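Local coordinates for protein cryptochrome DASH, chloroplastic/mitochondrial (Arabidopsis thaliana, PDB 2J4D) that binds DNA without sequence preference, repairs cyclobutane pyrimidine dimers in single-stranded DNA and may act as a blue-light photoreceptor, using FAD and a folate antenna, at residues Phe23-Leu28 / Val306-Lys311; Arg106-Lys111 / Gly250-Gly255; Lys180-Phe185 / Ser206-Thr211; Asn456-Pro459 / Tyr463-Phe466. All blocks are in the same frame, centred on the assembly; numbering follows the deposited sequence.

Contact 1. Residues Phe23-Leu28 / Val306-Lys311; sequences FERYAL and VQRYEK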
# COMPACT_ATOMS: atom_id res chain seq x y z
N PHE A 23 10.20 3.07 18.72
CA PHE A 23 10.29 4.53 18.67
C PHE A 23 11.55 4.96 19.41
O PHE A 23 12.27 5.86 19.00
CB PHE A 23 9.06 5.17 19.32
CG PHE A 23 7.77 4.98 18.55
CD1 PHE A 23 6.54 5.10 19.18
CD2 PHE A 23 7.80 4.70 17.18
CE1 PHE A 23 5.34 4.96 18.46
CE2 PHE A 23 6.62 4.55 16.45
CZ PHE A 23 5.39 4.68 17.09
N GLU A 24 11.80 4.27 20.51
CA GLU A 24 12.95 4.52 21.36
C GLU A 24 14.24 4.27 20.57
O GLU A 24 15.15 5.09 20.57
CB GLU A 24 12.88 3.58 22.56
CG GLU A 24 13.47 4.11 23.84
CD GLU A 24 13.00 3.31 25.04
OE1 GLU A 24 13.35 2.11 25.13
OE2 GLU A 24 12.26 3.87 25.88
N ARG A 25 14.30 3.13 19.89
CA ARG A 25 15.49 2.78 19.12
C ARG A 25 15.87 3.80 18.06
O ARG A 25 17.06 4.02 17.81
CB ARG A 25 15.32 1.41 18.46
CG ARG A 25 16.54 0.98 17.64
CD ARG A 25 16.36 -0.37 16.95
NE ARG A 25 16.17 -1.44 17.92
CZ ARG A 25 15.01 -2.04 18.16
NH1 ARG A 25 13.92 -1.66 17.49
NH2 ARG A 25 14.93 -2.99 19.07
N TYR A 26 14.89 4.43 17.43
CA TYR A 26 15.18 5.40 16.37
C TYR A 26 15.02 6.87 16.76
O TYR A 26 15.10 7.74 15.90
CB TYR A 26 14.30 5.08 15.16
CG TYR A 26 14.65 3.75 14.52
CD1 TYR A 26 15.70 3.64 13.61
CD2 TYR A 26 13.97 2.59 14.88
CE1 TYR A 26 16.08 2.39 13.09
CE2 TYR A 26 14.34 1.35 14.37
CZ TYR A 26 15.39 1.25 13.47
OH TYR A 26 15.76 0.02 12.98
N ALA A 27 14.81 7.14 18.04
CA ALA A 27 14.62 8.51 18.51
C ALA A 27 15.83 9.41 18.27
O ALA A 27 16.98 8.96 18.33
CB ALA A 27 14.28 8.50 20.00
N LEU A 28 15.58 10.69 17.99
CA LEU A 28 16.65 11.66 17.76
C LEU A 28 17.30 11.89 19.12
O LEU A 28 16.65 12.36 20.05
CB LEU A 28 16.08 12.98 17.24
CG LEU A 28 16.79 13.75 16.12
CD1 LEU A 28 16.50 15.24 16.28
CD2 LEU A 28 18.28 13.52 16.15
N VAL A 306 16.42 -4.94 8.67
CA VAL A 306 17.04 -6.06 7.95
C VAL A 306 18.56 -6.06 8.21
O VAL A 306 19.17 -7.12 8.39
CB VAL A 306 16.80 -5.95 6.42
CG1 VAL A 306 17.69 -6.94 5.67
CG2 VAL A 306 15.34 -6.22 6.09
N GLN A 307 19.17 -4.88 8.24
CA GLN A 307 20.60 -4.78 8.50
C GLN A 307 20.91 -5.33 9.89
O GLN A 307 21.88 -6.06 10.08
CB GLN A 307 21.08 -3.33 8.45
CG GLN A 307 21.16 -2.70 7.07
CD GLN A 307 21.63 -1.26 7.16
OE1 GLN A 307 20.99 -0.42 7.81
NE2 GLN A 307 22.75 -0.96 6.51
N ARG A 308 20.09 -4.96 10.86
CA ARG A 308 20.30 -5.43 12.22
C ARG A 308 20.12 -6.94 12.29
O ARG A 308 20.88 -7.64 12.97
CB ARG A 308 19.36 -4.73 13.20
CG ARG A 308 19.75 -5.00 14.65
CD ARG A 308 19.11 -4.06 15.66
NE ARG A 308 17.78 -4.49 16.06
CZ ARG A 308 16.66 -4.03 15.53
NH1 ARG A 308 16.72 -3.12 14.57
NH2 ARG A 308 15.48 -4.49 15.95
N TYR A 309 19.13 -7.45 11.56
CA TYR A 309 18.87 -8.89 11.54
C TYR A 309 20.08 -9.62 10.97
O TYR A 309 20.53 -10.63 11.53
CB TYR A 309 17.64 -9.19 10.69
CG TYR A 309 17.21 -10.65 10.69
CD1 TYR A 309 16.24 -11.11 11.58
CD2 TYR A 309 17.75 -11.56 9.78
CE1 TYR A 309 15.81 -12.43 11.56
CE2 TYR A 309 17.33 -12.88 9.75
CZ TYR A 309 16.36 -13.31 10.64
OH TYR A 309 15.92 -14.62 10.59
N GLU A 310 20.61 -9.11 9.86
CA GLU A 310 21.76 -9.74 9.22
C GLU A 310 22.97 -9.77 10.14
O GLU A 310 23.74 -10.72 10.12
CB GLU A 310 22.11 -9.03 7.90
CG GLU A 310 21.02 -9.13 6.84
CD GLU A 310 21.53 -8.84 5.45
OE1 GLU A 310 22.42 -7.97 5.31
OE2 GLU A 310 21.03 -9.47 4.50
N LYS A 311 23.13 -8.72 10.95
CA LYS A 311 24.26 -8.64 11.87
C LYS A 311 24.10 -9.55 13.09
O LYS A 311 25.03 -10.25 13.49
CB LYS A 311 24.45 -7.20 12.35
CG LYS A 311 25.57 -7.01 13.37
CD LYS A 311 25.65 -5.55 13.84
CE LYS A 311 26.85 -5.30 14.75
NZ LYS A 311 26.78 -6.07 16.03
O HOH W 1 18.56 -0.98 14.10
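R25 and R308 reach toward each other from helix 12-26 and helix 299-312 and stack through their guanidinium groups. The two planes are nearly parallel, 10° apart, with centres 3.7 Å from each other. NH2 of R308 sits over the middle of the R25 group, 3.3 Å from R25 CZ, while NE of R25 lies over the middle of the R308 group. The arginines approach from opposite directions, each with CG anti to its own backbone nitrogen (chi1 -180° in R25, -169° in R308) and each bent at chi3, which turns the flat end across the line of the chain. Like charges therefore come close, with R25 NH2 3.5 Å from R308 NH2. Carboxylate charge nearby probably offsets this: E305 forms a salt bridge with R308 NH1 and a long, weak ion pair with R25.

In this class-1 photolyase fold the pairing spans 278 residues of chain, linking helix 12-26, near the N terminus, to helix 299-312 through long side chains alone. Backbones stay well apart, R25 CA to R308 CA being 11.8 Å.

Polar linkage is supplied by Y26. Its OH lies at the edge of the R308 guanidinium, near that plane, 3.6 Å from NH1. Water 1 donates to Y26 OH and accepts from R308 NH1 (2.9 Å), and the same OH is hydrogen-bonded to E305.

Contact 2. Residues Arg106-Lys111 / Gly250-Gly255; sequences RKNLMK and GGESAG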
# COMPACT_ATOMS: atom_id res chain seq x y z
N ARG A 106 -3.12 9.77 15.51
CA ARG A 106 -3.44 10.78 16.51
C ARG A 106 -2.81 10.37 17.85
O ARG A 106 -2.19 11.18 18.53
CB ARG A 106 -4.96 10.92 16.67
CG ARG A 106 -5.40 11.65 17.95
CD ARG A 106 -6.89 11.92 17.94
NE ARG A 106 -7.21 13.09 17.12
CZ ARG A 106 -8.43 13.43 16.72
NH1 ARG A 106 -9.49 12.68 17.04
NH2 ARG A 106 -8.61 14.53 16.00
N LYS A 107 -2.96 9.11 18.21
CA LYS A 107 -2.39 8.62 19.46
C LYS A 107 -0.88 8.81 19.52
O LYS A 107 -0.35 9.30 20.52
CB LYS A 107 -2.74 7.14 19.63
CG LYS A 107 -2.02 6.44 20.77
CD LYS A 107 -2.51 5.00 20.90
CE LYS A 107 -1.36 4.04 21.19
NZ LYS A 107 -1.84 2.64 21.34
N ASN A 108 -0.18 8.44 18.46
CA ASN A 108 1.27 8.57 18.44
C ASN A 108 1.74 10.02 18.38
O ASN A 108 2.81 10.36 18.91
CB ASN A 108 1.87 7.76 17.29
CG ASN A 108 1.75 6.27 17.53
OD1 ASN A 108 1.95 5.81 18.65
ND2 ASN A 108 1.42 5.51 16.49
N LEU A 109 0.96 10.89 17.75
CA LEU A 109 1.32 12.30 17.69
C LEU A 109 1.16 12.87 19.10
O LEU A 109 2.00 13.64 19.58
CB LEU A 109 0.43 13.05 16.70
CG LEU A 109 0.78 12.79 15.23
CD1 LEU A 109 -0.28 13.41 14.33
CD2 LEU A 109 2.15 13.38 14.92
N MET A 110 0.08 12.48 19.77
CA MET A 110 -0.15 12.98 21.13
C MET A 110 0.99 12.59 22.06
O MET A 110 1.37 13.36 22.94
CB MET A 110 -1.47 12.45 21.67
CG MET A 110 -2.67 13.01 20.94
SD MET A 110 -4.23 12.44 21.61
CE MET A 110 -5.28 13.76 21.15
N LYS A 111 1.56 11.41 21.87
CA LYS A 111 2.66 10.98 22.73
C LYS A 111 3.88 11.89 22.59
O LYS A 111 4.70 11.97 23.51
CB LYS A 111 3.03 9.53 22.43
CG LYS A 111 1.86 8.59 22.62
CD LYS A 111 2.26 7.13 22.63
CE LYS A 111 2.96 6.74 21.35
NZ LYS A 111 2.97 5.25 21.20
N GLY A 250 -4.92 -1.75 11.19
CA GLY A 250 -4.36 -0.48 10.75
C GLY A 250 -3.49 0.25 11.75
O GLY A 250 -3.58 0.03 12.97
N GLY A 251 -2.62 1.11 11.24
CA GLY A 251 -1.76 1.91 12.09
C GLY A 251 -0.28 1.61 12.15
O GLY A 251 0.16 0.48 11.95
N GLU A 252 0.49 2.66 12.42
CA GLU A 252 1.93 2.55 12.56
C GLU A 252 2.30 1.58 13.69
O GLU A 252 3.22 0.77 13.55
CB GLU A 252 2.53 3.93 12.85
CG GLU A 252 3.98 3.92 13.34
CD GLU A 252 4.59 5.32 13.38
OE1 GLU A 252 3.86 6.30 13.65
OE2 GLU A 252 5.81 5.45 13.15
N SER A 253 1.60 1.66 14.82
CA SER A 253 1.90 0.77 15.94
C SER A 253 1.81 -0.69 15.51
O SER A 253 2.73 -1.48 15.76
CB SER A 253 0.94 1.02 17.10
OG SER A 253 1.09 2.34 17.57
N ALA A 254 0.71 -1.05 14.86
CA ALA A 254 0.52 -2.41 14.40
C ALA A 254 1.54 -2.74 13.32
O ALA A 254 2.04 -3.86 13.24
CB ALA A 254 -0.91 -2.60 13.87
N GLY A 255 1.86 -1.75 12.48
CA GLY A 255 2.82 -1.99 11.43
C GLY A 255 4.20 -2.34 11.93
O GLY A 255 4.80 -3.31 11.47
O HOH W 2 1.25 6.75 14.01
O HOH W 3 1.46 2.54 20.22
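This is a buried, polar helix-to-helix contact in which N108, on helix 92-111 of the photolyase alpha/beta domain, faces E252 and S253 in the first turn of helix 252-265. The direct link is weak: ND2 of N108 donates to OG of S253 over 3.4 Å, although the bond is fairly straight at 162°. N108 CG lies anti to its carbonyl carbon (chi1 -70°), which sets the amide facing S253. S253 OG also has a stronger tie to D104, one turn before N108. Water strengthens the join: water 2 accepts from N108 ND2 (2.8 Å) and donates to E252 OE1 (2.7 Å), the carboxylate plane standing 89° from the amide. E252 is itself fixed by the backbone nitrogens of V52 and L53, tying in a loop. With an alanine at N108, S253 OG, water 2 and K111 NZ would probably lose their amide partner, and a gap would be likely beside F23, which packs here from helix 12-26. Water 3 donates to S253 OG and is held only weakly by K111. The other branch of the amide is gripped within its own helix, K111 NZ donating to N108 OD1 at 2.8 Å, nearly along the C=O axis.

Contact 3. Residues Lys180-Phe185 / Ser206-Thr211; sequences KDDLPF and SIRSST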
# COMPACT_ATOMS: atom_id res chain seq x y z
N LYS A 180 14.69 9.47 -4.88
CA LYS A 180 14.65 9.93 -6.26
C LYS A 180 15.88 10.78 -6.64
O LYS A 180 16.42 10.64 -7.74
CB LYS A 180 13.37 10.74 -6.52
CG LYS A 180 13.12 11.09 -7.99
CD LYS A 180 11.73 11.68 -8.18
CE LYS A 180 11.74 13.20 -8.18
NZ LYS A 180 12.32 13.74 -9.44
N ASP A 181 16.31 11.66 -5.73
CA ASP A 181 17.45 12.53 -5.99
C ASP A 181 18.79 11.81 -6.06
O ASP A 181 19.76 12.37 -6.59
CB ASP A 181 17.54 13.62 -4.91
CG ASP A 181 16.35 14.55 -4.92
OD1 ASP A 181 15.66 14.61 -5.95
OD2 ASP A 181 16.12 15.23 -3.91
N ASP A 182 18.85 10.59 -5.54
CA ASP A 182 20.10 9.82 -5.52
C ASP A 182 20.26 8.85 -6.69
O ASP A 182 21.31 8.23 -6.82
CB ASP A 182 20.24 9.00 -4.23
CG ASP A 182 20.25 9.86 -2.98
OD1 ASP A 182 20.63 11.04 -3.05
OD2 ASP A 182 19.88 9.33 -1.90
N LEU A 183 19.21 8.70 -7.50
CA LEU A 183 19.24 7.78 -8.64
C LEU A 183 20.31 8.11 -9.67
O LEU A 183 20.71 9.26 -9.82
CB LEU A 183 17.88 7.75 -9.33
CG LEU A 183 16.71 7.20 -8.52
CD1 LEU A 183 15.44 7.31 -9.34
CD2 LEU A 183 16.98 5.74 -8.15
N PRO A 184 20.80 7.09 -10.39
CA PRO A 184 21.83 7.29 -11.42
C PRO A 184 21.23 7.74 -12.75
O PRO A 184 21.87 7.63 -13.79
CB PRO A 184 22.50 5.92 -11.51
CG PRO A 184 21.36 4.98 -11.25
CD PRO A 184 20.62 5.65 -10.11
N PHE A 185 20.00 8.23 -12.70
CA PHE A 185 19.31 8.72 -13.90
C PHE A 185 18.05 9.49 -13.50
O PHE A 185 17.51 9.28 -12.42
CB PHE A 185 18.93 7.56 -14.85
CG PHE A 185 18.64 6.25 -14.15
CD1 PHE A 185 17.65 6.15 -13.17
CD2 PHE A 185 19.39 5.11 -14.45
CE1 PHE A 185 17.41 4.95 -12.51
CE2 PHE A 185 19.16 3.90 -13.79
CZ PHE A 185 18.16 3.82 -12.81
N SER A 206 23.22 4.32 -2.63
CA SER A 206 23.21 3.91 -1.23
C SER A 206 21.80 4.20 -0.73
O SER A 206 21.10 5.06 -1.28
CB SER A 206 24.21 4.72 -0.41
OG SER A 206 25.54 4.35 -0.70
N ILE A 207 21.38 3.48 0.30
CA ILE A 207 20.07 3.69 0.90
C ILE A 207 20.34 4.61 2.09
O ILE A 207 21.22 4.34 2.90
CB ILE A 207 19.47 2.36 1.39
CG1 ILE A 207 19.16 1.45 0.19
CG2 ILE A 207 18.19 2.62 2.19
CD1 ILE A 207 18.66 0.07 0.58
N ARG A 208 19.59 5.70 2.19
CA ARG A 208 19.79 6.64 3.29
C ARG A 208 19.31 6.08 4.61
O ARG A 208 18.37 5.28 4.65
CB ARG A 208 19.03 7.95 3.02
CG ARG A 208 19.40 8.65 1.72
CD ARG A 208 18.60 9.93 1.57
NE ARG A 208 18.88 10.63 0.32
CZ ARG A 208 18.47 11.87 0.06
NH1 ARG A 208 17.76 12.54 0.96
NH2 ARG A 208 18.77 12.45 -1.09
N SER A 209 19.97 6.48 5.70
CA SER A 209 19.58 6.05 7.04
C SER A 209 18.19 6.65 7.24
O SER A 209 17.86 7.66 6.62
CB SER A 209 20.53 6.63 8.09
OG SER A 209 21.86 6.18 7.89
N SER A 210 17.39 6.04 8.09
CA SER A 210 16.06 6.57 8.33
C SER A 210 16.21 7.88 9.11
O SER A 210 17.16 8.05 9.87
CB SER A 210 15.21 5.56 9.11
OG SER A 210 15.69 5.39 10.42
N THR A 211 15.29 8.81 8.89
CA THR A 211 15.34 10.09 9.59
C THR A 211 14.91 9.94 11.05
O THR A 211 13.86 9.36 11.34
CB THR A 211 14.44 11.12 8.87
OG1 THR A 211 14.96 11.37 7.56
CG2 THR A 211 14.39 12.44 9.64
O HOH W 4 17.78 15.05 -1.86
O HOH W 5 18.94 6.84 -1.79
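R208 grips D182 side-on in a two-pronged salt bridge, NE donating to OD2 over 2.8 Å and NH2 to OD1 over 3.0 Å. The pair staples together the two surface loops that flank helix 194-204 in the photolyase fold, one beginning with a short 3-10 turn at 180-182 and the other following the helix. Both acceptors lie close to the guanidinium plane, but the carboxylate is turned by 40° against it: OD2 is met on its syn side, whereas OD1 is approached from above the carboxylate plane. The NH2 bond is almost straight, at 172°. Extended from CG to NE, the arginine chain lays its guanidinium edge along the aspartate. Water 5 donates to both D182 OD2 and the carbonyl O of S206, giving OD2 a second bond. An asparagine in place of D182 removes the negative charge, and its NH2 would probably face one of the R208 N-H groups, donor to donor, leaving that nitrogen without its mate. Packing is slight: R208 CG and CD each pass 3.7 Å from D182 OD2. At the far end, water 4 lies in the guanidinium plane, accepts from R208 NH2 and donates to D181 OD2 at 2.6 Å.

Contact 4. Residues Asn456-Pro459 / Tyr463-Phe466; sequences NYDP and YVAF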
# COMPACT_ATOMS: atom_id res chain seq x y z
N ASN A 456 1.90 -26.61 -8.79
CA ASN A 456 3.13 -26.08 -8.21
C ASN A 456 2.96 -25.31 -6.92
O ASN A 456 3.83 -25.37 -6.04
CB ASN A 456 3.86 -25.18 -9.22
CG ASN A 456 4.25 -25.91 -10.48
OD1 ASN A 456 4.48 -27.12 -10.46
ND2 ASN A 456 4.34 -25.18 -11.59
N TYR A 457 1.85 -24.60 -6.77
CA TYR A 457 1.67 -23.79 -5.58
C TYR A 457 0.58 -24.20 -4.59
O TYR A 457 0.50 -23.64 -3.50
CB TYR A 457 1.49 -22.33 -6.01
CG TYR A 457 2.66 -21.87 -6.84
CD1 TYR A 457 3.93 -21.72 -6.27
CD2 TYR A 457 2.53 -21.63 -8.21
CE1 TYR A 457 5.02 -21.35 -7.04
CE2 TYR A 457 3.62 -21.27 -8.99
CZ TYR A 457 4.87 -21.13 -8.39
OH TYR A 457 5.96 -20.77 -9.15
N ASP A 458 -0.24 -25.18 -4.96
CA ASP A 458 -1.29 -25.68 -4.05
C ASP A 458 -1.53 -27.15 -4.38
O ASP A 458 -2.67 -27.57 -4.62
CB ASP A 458 -2.58 -24.87 -4.22
CG ASP A 458 -3.61 -25.20 -3.16
OD1 ASP A 458 -3.22 -25.44 -2.00
OD2 ASP A 458 -4.82 -25.21 -3.48
N PRO A 459 -0.46 -27.96 -4.38
CA PRO A 459 -0.51 -29.40 -4.69
C PRO A 459 -1.54 -30.20 -3.90
O PRO A 459 -2.20 -31.07 -4.45
CB PRO A 459 0.92 -29.86 -4.43
CG PRO A 459 1.38 -28.94 -3.35
CD PRO A 459 0.86 -27.60 -3.83
N TYR A 463 -5.04 -24.69 -0.07
CA TYR A 463 -5.49 -23.30 -0.21
C TYR A 463 -6.94 -23.19 -0.71
O TYR A 463 -7.76 -22.53 -0.08
CB TYR A 463 -4.57 -22.52 -1.16
CG TYR A 463 -5.06 -21.11 -1.45
CD1 TYR A 463 -4.97 -20.10 -0.49
CD2 TYR A 463 -5.66 -20.80 -2.67
CE1 TYR A 463 -5.46 -18.82 -0.74
CE2 TYR A 463 -6.16 -19.52 -2.93
CZ TYR A 463 -6.06 -18.54 -1.96
OH TYR A 463 -6.57 -17.29 -2.21
N VAL A 464 -7.25 -23.82 -1.83
CA VAL A 464 -8.61 -23.73 -2.34
C VAL A 464 -9.62 -24.33 -1.36
O VAL A 464 -10.76 -23.87 -1.27
CB VAL A 464 -8.76 -24.38 -3.72
CG1 VAL A 464 -7.82 -23.70 -4.70
CG2 VAL A 464 -8.46 -25.87 -3.65
N ALA A 465 -9.20 -25.35 -0.62
CA ALA A 465 -10.07 -26.02 0.35
C ALA A 465 -10.40 -25.12 1.54
O ALA A 465 -11.50 -25.17 2.09
CB ALA A 465 -9.42 -27.31 0.85
N PHE A 466 -9.43 -24.31 1.95
CA PHE A 466 -9.65 -23.40 3.06
C PHE A 466 -10.71 -22.37 2.70
O PHE A 466 -11.59 -22.07 3.50
CB PHE A 466 -8.33 -22.70 3.45
CG PHE A 466 -8.51 -21.63 4.48
CD1 PHE A 466 -8.73 -20.30 4.11
CD2 PHE A 466 -8.50 -21.95 5.84
CE1 PHE A 466 -8.95 -19.31 5.07
CE2 PHE A 466 -8.72 -20.97 6.81
CZ PHE A 466 -8.95 -19.64 6.42
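D458 carries this contact almost alone, driving its carboxylate against the backbone of Y463 and V464 at the start of the next helix. On the tight side the two oxygens are used separately. OD1 accepts from the Y463 nitrogen at 2.8 Å with a nearly straight angle of 169°, met on its syn side and somewhat out of the carboxylate plane. OD2 accepts from the V464 nitrogen over 3.2 Å, the donor standing above that plane. CG of D458 is anti to the backbone N (chi1 -171°), which carries the carboxylate out from the turn toward these two amides. Carbon closes in around the oxygens: Y463 CB is 3.3 Å from OD1, and V464 CG1 lies 3.6 Å from OD2. The buried charge is thus held by two peptide N-H groups at a helix start, where the helix dipole would be expected to favour a carboxylate. The Y463 ring leaves the carboxylate at about a right angle, its plane 83° from that of D458, and packs on helix 374-386, where its OH is hydrogen-bonded to E382.

The looser side belongs to the neighbouring residues. N456 is exposed and P459 partly so, and neither reaches the segment 463-466. Y457, also partly exposed, turns to R392 in a cation-pi contact.

D458 leaves helical geometry directly after helix 450-457. The arrangement is a short connection between two consecutive helices, 450-457 and 462-467, in which D458 accepts the backbone N-H groups of Y463 and V464 in the first turn of the second, within the FAD-binding domain of the photolyase family.

Contacts 2 and 4 are buried, contact 1 is partly so and contact 3 lies at the surface. Helix 12-26, which carries one side of contact 1, also packs on contact 2 through F23, whose CE1 is 3.5 Å from N108 OD1. Contact 3 meets contact 1 at Y26 and S210, and contacts 2 and 3 are nested along the chain within the loop that contact 1 closes. Contact 4 follows in sequence and touches none of the others. Chemistry varies with place: like-charged guanidiniums stack in contact 1, one weak amide-to-hydroxyl hydrogen bond and bridging waters join the buried helices of contact 2, a full salt bridge serves the exposed loops, and backbone amides receive the carboxylate of contact 4.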